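Local coordinates for protein small COPII coat GTPase SAR1 (Encephalitozoon cuniculi, PDB 6VS4) that binds guanosine-5'-diphosphate in a Ras-like P-loop fold, as a small GTPase of the ADP-ribosylation factor family named for the COPII coat, at residues V111-V116 against L144-D149; F189-T194 against G203-A208. One frame throughout, in Å; residues are numbered along the deposited sequence.

Contact 1 (V111-V116 against L144-D149). With GDP (guanosine-5'-diphosphate), chain D.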
loop_
_atom_site.group_PDB
_atom_site.type_symbol
_atom_site.label_atom_id
_atom_site.label_comp_id
_atom_site.label_asym_id
_atom_site.label_seq_id
_atom_site.Cartn_x
_atom_site.Cartn_y
_atom_site.Cartn_z
ATOM N N VAL A 111 10.092 28.854 -17.122
ATOM C CA VAL A 111 10.565 27.486 -17.258
ATOM C C VAL A 111 10.774 27.235 -18.747
ATOM O O VAL A 111 9.811 27.179 -19.521
ATOM C CB VAL A 111 9.580 26.487 -16.636
ATOM C CG1 VAL A 111 10.070 25.062 -16.795
ATOM C CG2 VAL A 111 9.386 26.819 -15.180
ATOM N N PHE A 112 12.032 27.107 -19.153
ATOM C CA PHE A 112 12.392 26.874 -20.543
ATOM C C PHE A 112 12.809 25.416 -20.701
ATOM O O PHE A 112 13.723 24.952 -20.007
ATOM C CB PHE A 112 13.519 27.810 -20.981
ATOM C CG PHE A 112 13.759 27.810 -22.462
ATOM C CD1 PHE A 112 14.600 26.877 -23.044
ATOM C CD2 PHE A 112 13.141 28.742 -23.278
ATOM C CE1 PHE A 112 14.823 26.877 -24.419
ATOM C CE2 PHE A 112 13.357 28.746 -24.654
ATOM C CZ PHE A 112 14.199 27.814 -25.222
ATOM N N ILE A 113 12.138 24.698 -21.602
ATOM C CA ILE A 113 12.298 23.255 -21.751
ATOM C C ILE A 113 12.920 22.943 -23.106
ATOM O O ILE A 113 12.473 23.463 -24.137
ATOM C CB ILE A 113 10.951 22.535 -21.588
ATOM C CG1 ILE A 113 10.324 22.918 -20.243
ATOM C CG2 ILE A 113 11.149 21.042 -21.671
ATOM C CD1 ILE A 113 9.045 22.162 -19.912
ATOM N N VAL A 114 13.929 22.067 -23.109
ATOM C CA VAL A 114 14.633 21.655 -24.318
ATOM C C VAL A 114 14.584 20.136 -24.436
ATOM O O VAL A 114 14.827 19.420 -23.459
ATOM C CB VAL A 114 16.099 22.142 -24.311
ATOM C CG1 VAL A 114 16.857 21.627 -25.548
ATOM C CG2 VAL A 114 16.166 23.650 -24.222
ATOM N N ASP A 115 14.298 19.647 -25.644
ATOM C CA ASP A 115 14.412 18.224 -25.962
ATOM C C ASP A 115 15.859 17.948 -26.374
ATOM O O ASP A 115 16.276 18.300 -27.480
ATOM C CB ASP A 115 13.430 17.851 -27.073
ATOM C CG ASP A 115 13.465 16.362 -27.441
ATOM O OD1 ASP A 115 14.391 15.638 -27.015
ATOM O OD2 ASP A 115 12.559 15.917 -28.182
ATOM N N VAL A 116 16.619 17.293 -25.492
ATOM C CA VAL A 116 18.031 17.048 -25.758
ATOM C C VAL A 116 18.229 16.022 -26.863
ATOM O O VAL A 116 19.324 15.925 -27.426
ATOM C CB VAL A 116 18.761 16.598 -24.478
ATOM C CG1 VAL A 116 18.530 17.593 -23.358
ATOM C CG2 VAL A 116 18.299 15.201 -24.056
ATOM N N LEU A 144 15.143 23.317 -18.273
ATOM C CA LEU A 144 15.005 21.875 -18.146
ATOM C C LEU A 144 15.522 21.230 -19.423
ATOM O O LEU A 144 14.899 21.343 -20.480
ATOM C CB LEU A 144 13.553 21.487 -17.874
ATOM C CG LEU A 144 12.924 22.109 -16.613
ATOM C CD1 LEU A 144 11.492 21.620 -16.384
ATOM C CD2 LEU A 144 13.787 21.835 -15.412
ATOM N N MET A 145 16.680 20.593 -19.337
ATOM C CA MET A 145 17.132 19.720 -20.417
ATOM C C MET A 145 16.373 18.407 -20.252
ATOM O O MET A 145 16.664 17.613 -19.354
ATOM C CB MET A 145 18.645 19.535 -20.372
ATOM C CG MET A 145 19.439 20.824 -20.594
ATOM S SD MET A 145 19.447 21.406 -22.306
ATOM C CE MET A 145 20.478 22.865 -22.184
ATOM N N ASN A 146 15.368 18.199 -21.091
ATOM C CA ASN A 146 14.405 17.122 -20.921
ATOM C C ASN A 146 14.716 15.964 -21.863
ATOM O O ASN A 146 15.477 16.103 -22.824
ATOM C CB ASN A 146 12.981 17.638 -21.166
ATOM C CG ASN A 146 11.913 16.645 -20.739
ATOM O OD1 ASN A 146 12.084 15.915 -19.766
ATOM N ND2 ASN A 146 10.804 16.613 -21.472
ATOM N N LYS A 147 14.105 14.812 -21.567
ATOM C CA LYS A 147 14.213 13.588 -22.364
ATOM C C LYS A 147 15.619 12.989 -22.327
ATOM O O LYS A 147 16.052 12.351 -23.289
ATOM C CB LYS A 147 13.776 13.818 -23.814
ATOM C CG LYS A 147 12.415 14.482 -23.947
ATOM C CD LYS A 147 11.795 14.154 -25.283
ATOM C CE LYS A 147 10.547 14.957 -25.535
ATOM N NZ LYS A 147 10.096 14.756 -26.930
ATOM N N ILE A 148 16.332 13.145 -21.206
ATOM C CA ILE A 148 17.671 12.582 -21.114
ATOM C C ILE A 148 17.648 11.065 -21.175
ATOM O O ILE A 148 18.680 10.448 -21.468
ATOM C CB ILE A 148 18.385 13.059 -19.837
ATOM C CG1 ILE A 148 17.701 12.487 -18.589
ATOM C CG2 ILE A 148 18.471 14.594 -19.806
ATOM C CD1 ILE A 148 18.348 12.913 -17.297
ATOM N N ASP A 149 16.495 10.439 -20.909
ATOM C CA ASP A 149 16.381 8.989 -21.055
ATOM C C ASP A 149 16.625 8.542 -22.496
ATOM O O ASP A 149 17.077 7.414 -22.724
ATOM C CB ASP A 149 15.003 8.506 -20.579
ATOM C CG ASP A 149 13.854 9.159 -21.339
ATOM O OD1 ASP A 149 13.763 10.402 -21.330
ATOM O OD2 ASP A 149 13.046 8.432 -21.953
HETATM P PB GDP D . 4.851 20.332 -26.114
HETATM O O1B GDP D . 4.699 20.623 -27.619
HETATM O O2B GDP D . 3.625 20.703 -25.333
HETATM O O3B GDP D . 6.134 21.010 -25.627
HETATM O O3A GDP D . 5.133 18.775 -25.966
HETATM P PA GDP D . 4.424 17.597 -25.176
HETATM O O1A GDP D . 3.135 17.281 -25.917
HETATM O O2A GDP D . 4.297 17.907 -23.737
HETATM O "O5'" GDP D . 5.384 16.342 -25.402
HETATM C "C5'" GDP D . 5.642 15.741 -26.689
HETATM C "C4'" GDP D . 5.999 14.288 -26.499
HETATM O "O4'" GDP D . 7.225 14.188 -25.739
HETATM C "C3'" GDP D . 4.952 13.442 -25.763
HETATM O "O3'" GDP D . 4.690 12.222 -26.447
HETATM C "C2'" GDP D . 5.595 13.195 -24.395
HETATM O "O2'" GDP D . 5.194 11.942 -23.858
HETATM C "C1'" GDP D . 7.071 13.167 -24.774
HETATM N N9 GDP D . 7.990 13.434 -23.657
HETATM C C8 GDP D . 7.967 14.483 -22.774
HETATM N N7 GDP D . 8.924 14.423 -21.877
HETATM C C5 GDP D . 9.613 13.261 -22.186
HETATM C C6 GDP D . 10.734 12.623 -21.551
HETATM O O6 GDP D . 11.375 13.031 -20.586
HETATM N N1 GDP D . 11.082 11.441 -22.172
HETATM C C2 GDP D . 10.468 10.925 -23.283
HETATM N N2 GDP D . 10.948 9.773 -23.758
HETATM N N3 GDP D . 9.437 11.507 -23.888
HETATM C C4 GDP D . 9.054 12.649 -23.286
#
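Ile113, Val114 and Asp115 pair in parallel register with Leu144, Met145 and Asn146, on neighbouring strands joined through helix 122-135 in a beta-alpha-beta crossover of the Ras-like nucleotide-binding fold. Three backbone bonds join the strands, Leu144 N to Phe112 O, Val114 N to Leu144 O and Asn146 N to Val114 O, and a fourth, Val116 N to Asn146 O, continues the pattern just past the first strand's end. Starting on the last residue of the second strand, the sequence Asn146-Lys147-Ile148-Asp149 is the NKxD signature of small GTPases, and Lys147 illustrates how one side chain can serve both protein and ligand.

From its CB, 3.7 Å from Asp115 OD1, the chain sets off with CG anti to the carbonyl carbon (chi1 -51°) and then runs extended. CG stands over the guanine face, 3.5 Å from GDP C6. CD passes beside the carboxylate, 3.5 Å from Asp115 OD1, while CE reaches the ribose, 3.4 Å from GDP O4'. At the tip, NZ forms a 3.0 Å salt bridge with Asp115 OD2, approaching from above the carboxylate plane, 61° out of it. NZ also donates to the ribose O4' and to the backbone O of Asn49, so three oxygens hold the ammonium group, while Asp115 OD1 accepts from His117 N.

Val114 lies beside the Met145 sulfur on one sheet face; just past the strand end, Val116 CG1 packs against Met145 CB. On the other face Asn146 turns to the base: ND2, 2.9 Å from GDP N7, also bonds to Ala50 O, and OD1 is taken up by Ile193. Asp149 reads the far edge of the guanine with both carboxylate oxygens: OD1 takes GDP N1 at 3.0 Å, and OD2 takes GDP N2 at 3.1 Å.

Contact 2 (F189-T194 against G203-A208). With GDP (guanosine-5'-diphosphate), chain D.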
loop_
_atom_site.group_PDB
_atom_site.type_symbol
_atom_site.label_atom_id
_atom_site.label_comp_id
_atom_site.label_asym_id
_atom_site.label_seq_id
_atom_site.Cartn_x
_atom_site.Cartn_y
_atom_site.Cartn_z
ATOM N N PHE A 189 18.853 22.320 -15.478
ATOM C CA PHE A 189 18.595 21.047 -14.823
ATOM C C PHE A 189 18.369 19.969 -15.875
ATOM O O PHE A 189 17.847 20.241 -16.960
ATOM C CB PHE A 189 17.378 21.129 -13.887
ATOM C CG PHE A 189 17.580 22.022 -12.687
ATOM C CD1 PHE A 189 17.476 23.398 -12.803
ATOM C CD2 PHE A 189 17.852 21.476 -11.436
ATOM C CE1 PHE A 189 17.650 24.216 -11.701
ATOM C CE2 PHE A 189 18.032 22.289 -10.327
ATOM C CZ PHE A 189 17.926 23.661 -10.459
ATOM N N TYR A 190 18.772 18.746 -15.547
ATOM C CA TYR A 190 18.682 17.607 -16.454
ATOM C C TYR A 190 17.652 16.630 -15.899
ATOM O O TYR A 190 17.807 16.129 -14.780
ATOM C CB TYR A 190 20.051 16.947 -16.642
ATOM C CG TYR A 190 21.091 17.949 -17.086
ATOM C CD1 TYR A 190 21.346 18.158 -18.433
ATOM C CD2 TYR A 190 21.783 18.718 -16.160
ATOM C CE1 TYR A 190 22.278 19.088 -18.849
ATOM C CE2 TYR A 190 22.703 19.648 -16.558
ATOM C CZ TYR A 190 22.953 19.832 -17.907
ATOM O OH TYR A 190 23.881 20.763 -18.304
ATOM N N VAL A 191 16.588 16.395 -16.667
ATOM C CA VAL A 191 15.407 15.699 -16.178
ATOM C C VAL A 191 14.857 14.774 -17.258
ATOM O O VAL A 191 15.162 14.908 -18.446
ATOM C CB VAL A 191 14.304 16.691 -15.731
ATOM C CG1 VAL A 191 14.776 17.559 -14.564
ATOM C CG2 VAL A 191 13.877 17.563 -16.897
ATOM N N THR A 192 14.037 13.822 -16.819
ATOM C CA THR A 192 13.123 13.057 -17.671
ATOM C C THR A 192 11.740 13.289 -17.077
ATOM O O THR A 192 11.390 12.703 -16.048
ATOM C CB THR A 192 13.450 11.565 -17.727
ATOM O OG1 THR A 192 14.664 11.354 -18.453
ATOM C CG2 THR A 192 12.332 10.808 -18.422
ATOM N N ILE A 193 10.971 14.169 -17.718
ATOM C CA ILE A 193 9.715 14.618 -17.139
ATOM C C ILE A 193 8.710 13.477 -17.077
ATOM O O ILE A 193 7.875 13.432 -16.170
ATOM C CB ILE A 193 9.196 15.826 -17.938
ATOM C CG1 ILE A 193 10.078 17.039 -17.635
ATOM C CG2 ILE A 193 7.739 16.129 -17.606
ATOM C CD1 ILE A 193 9.788 18.256 -18.487
ATOM N N THR A 194 8.794 12.519 -18.003
ATOM C CA THR A 194 7.849 11.408 -18.035
ATOM C C THR A 194 8.196 10.258 -17.092
ATOM O O THR A 194 7.404 9.320 -16.987
ATOM C CB THR A 194 7.721 10.859 -19.452
ATOM O OG1 THR A 194 9.028 10.577 -19.967
ATOM C CG2 THR A 194 7.023 11.881 -20.339
ATOM N N GLY A 203 14.041 15.397 -6.212
ATOM C CA GLY A 203 14.642 15.163 -7.504
ATOM C C GLY A 203 14.878 16.455 -8.259
ATOM O O GLY A 203 14.403 17.545 -7.884
ATOM N N PRO A 204 15.633 16.351 -9.354
ATOM C CA PRO A 204 15.988 17.561 -10.116
ATOM C C PRO A 204 14.798 18.396 -10.553
ATOM O O PRO A 204 14.854 19.629 -10.464
ATOM C CB PRO A 204 16.776 17.000 -11.312
ATOM C CG PRO A 204 16.440 15.545 -11.370
ATOM C CD PRO A 204 16.231 15.141 -9.941
ATOM N N LEU A 205 13.727 17.767 -11.034
ATOM C CA LEU A 205 12.559 18.533 -11.460
ATOM C C LEU A 205 12.013 19.377 -10.314
ATOM O O LEU A 205 11.754 20.577 -10.480
ATOM C CB LEU A 205 11.487 17.593 -12.009
ATOM C CG LEU A 205 10.257 18.264 -12.607
ATOM C CD1 LEU A 205 10.651 19.176 -13.786
ATOM C CD2 LEU A 205 9.223 17.219 -13.024
ATOM N N ALA A 206 11.860 18.771 -9.127
ATOM C CA ALA A 206 11.359 19.518 -7.973
ATOM C C ALA A 206 12.378 20.543 -7.484
ATOM O O ALA A 206 12.002 21.651 -7.079
ATOM C CB ALA A 206 10.991 18.564 -6.838
ATOM N N ARG A 207 13.674 20.212 -7.536
ATOM C CA ARG A 207 14.673 21.196 -7.126
ATOM C C ARG A 207 14.713 22.381 -8.083
ATOM O O ARG A 207 15.034 23.502 -7.664
ATOM C CB ARG A 207 16.057 20.558 -7.023
ATOM C CG ARG A 207 16.219 19.633 -5.827
ATOM C CD ARG A 207 17.672 19.241 -5.621
ATOM N NE ARG A 207 18.414 19.213 -6.879
ATOM C CZ ARG A 207 18.704 18.107 -7.555
ATOM N NH1 ARG A 207 18.316 16.926 -7.100
ATOM N NH2 ARG A 207 19.390 18.186 -8.688
ATOM N N ALA A 208 14.365 22.161 -9.357
ATOM C CA ALA A 208 14.302 23.269 -10.303
ATOM C C ALA A 208 13.223 24.266 -9.900
ATOM O O ALA A 208 13.440 25.481 -9.953
ATOM C CB ALA A 208 14.061 22.745 -11.719
HETATM P PB GDP D . 4.851 20.332 -26.114
HETATM O O1B GDP D . 4.699 20.623 -27.619
HETATM O O2B GDP D . 3.625 20.703 -25.333
HETATM O O3B GDP D . 6.134 21.010 -25.627
HETATM O O3A GDP D . 5.133 18.775 -25.966
HETATM P PA GDP D . 4.424 17.597 -25.176
HETATM O O1A GDP D . 3.135 17.281 -25.917
HETATM O O2A GDP D . 4.297 17.907 -23.737
HETATM O "O5'" GDP D . 5.384 16.342 -25.402
HETATM C "C5'" GDP D . 5.642 15.741 -26.689
HETATM C "C4'" GDP D . 5.999 14.288 -26.499
HETATM O "O4'" GDP D . 7.225 14.188 -25.739
HETATM C "C3'" GDP D . 4.952 13.442 -25.763
HETATM O "O3'" GDP D . 4.690 12.222 -26.447
HETATM C "C2'" GDP D . 5.595 13.195 -24.395
HETATM O "O2'" GDP D . 5.194 11.942 -23.858
HETATM C "C1'" GDP D . 7.071 13.167 -24.774
HETATM N N9 GDP D . 7.990 13.434 -23.657
HETATM C C8 GDP D . 7.967 14.483 -22.774
HETATM N N7 GDP D . 8.924 14.423 -21.877
HETATM C C5 GDP D . 9.613 13.261 -22.186
HETATM C C6 GDP D . 10.734 12.623 -21.551
HETATM O O6 GDP D . 11.375 13.031 -20.586
HETATM N N1 GDP D . 11.082 11.441 -22.172
HETATM C C2 GDP D . 10.468 10.925 -23.283
HETATM N N2 GDP D . 10.948 9.773 -23.758
HETATM N N3 GDP D . 9.437 11.507 -23.888
HETATM C C4 GDP D . 9.054 12.649 -23.286
#
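The Phe189 ring lies against the first turn of helix 204-223 and meets Ala208 with one face. Ala208 CB sits over the centre of that face in a CH-pi contact, 3.7 Å from the ring centroid and 14° off the normal. Pro204 O, 3.7 Å from Phe189 CD2, and Arg207 C, 4.0 Å from Phe189 CE2, approach the same ring obliquely. The second flat group, the guanidinium of Arg207, folds back so that one of its faces rests on Pro204 CA, nearer its margin than its middle, and its NH1 bonds to Thr202 O.

The CB bond of Phe189 already points toward the helix, and with CG anti to the carbonyl carbon (chi1 -67°) the ring faces Ala208. Two residues on, Val191 repeats the approach with a single methyl: CG1 lies 3.9 Å from Pro204 CB and 3.7 Å from Leu205 N, and the valine and proline side chains run past one another head to tail. Pro204 CG also rests 3.7 Å from Tyr190 O. Ile193 meets Leu205 further out, more loosely, its CG1 4.4 Å from Leu205 CD1.

The example joins the edge strand 186-190, and the loop after it, to the C-terminal helix of a Ras-like domain. That loop occupies the place of the G5 element of small GTPases and brushes the guanine, where Ile193 N makes a weak, bent hydrogen bond of 3.1 Å to GDP O6. Leu144 of strand 141-146 and Leu55 of helix 52-59 also touch Leu205. Between strand and helix the chemistry is almost wholly apolar, which suggests that shape fit, rather than directional bonding, positions the helix start against this strand end and the loop leading to the base.

In the fold
Contact 1 lies within the sheet and contact 2 begins at its neighbouring strand, 186-190, next to strand 141-146; their centres are about 9 Å apart. A probable hydrogen bond from Met145 N to Phe189 O, 2.7 Å, joins the strands. Closer to the ligand, Asn146 OD1 makes a probable hydrogen bond of 2.9 Å with Ile193 N, and Asp149 OD1 bonds to Thr192 OG1, so Asn146 and Asp149 touch both the base and the loop that meets it. Together the two contacts build the guanine end of the GDP pocket. Gly51, Lys52 and Thr53 also hydrogen-bond to GDP, consistent with a P-loop at its phosphates, and the magnesium ion is about 10 Å from the Ile113 side chain.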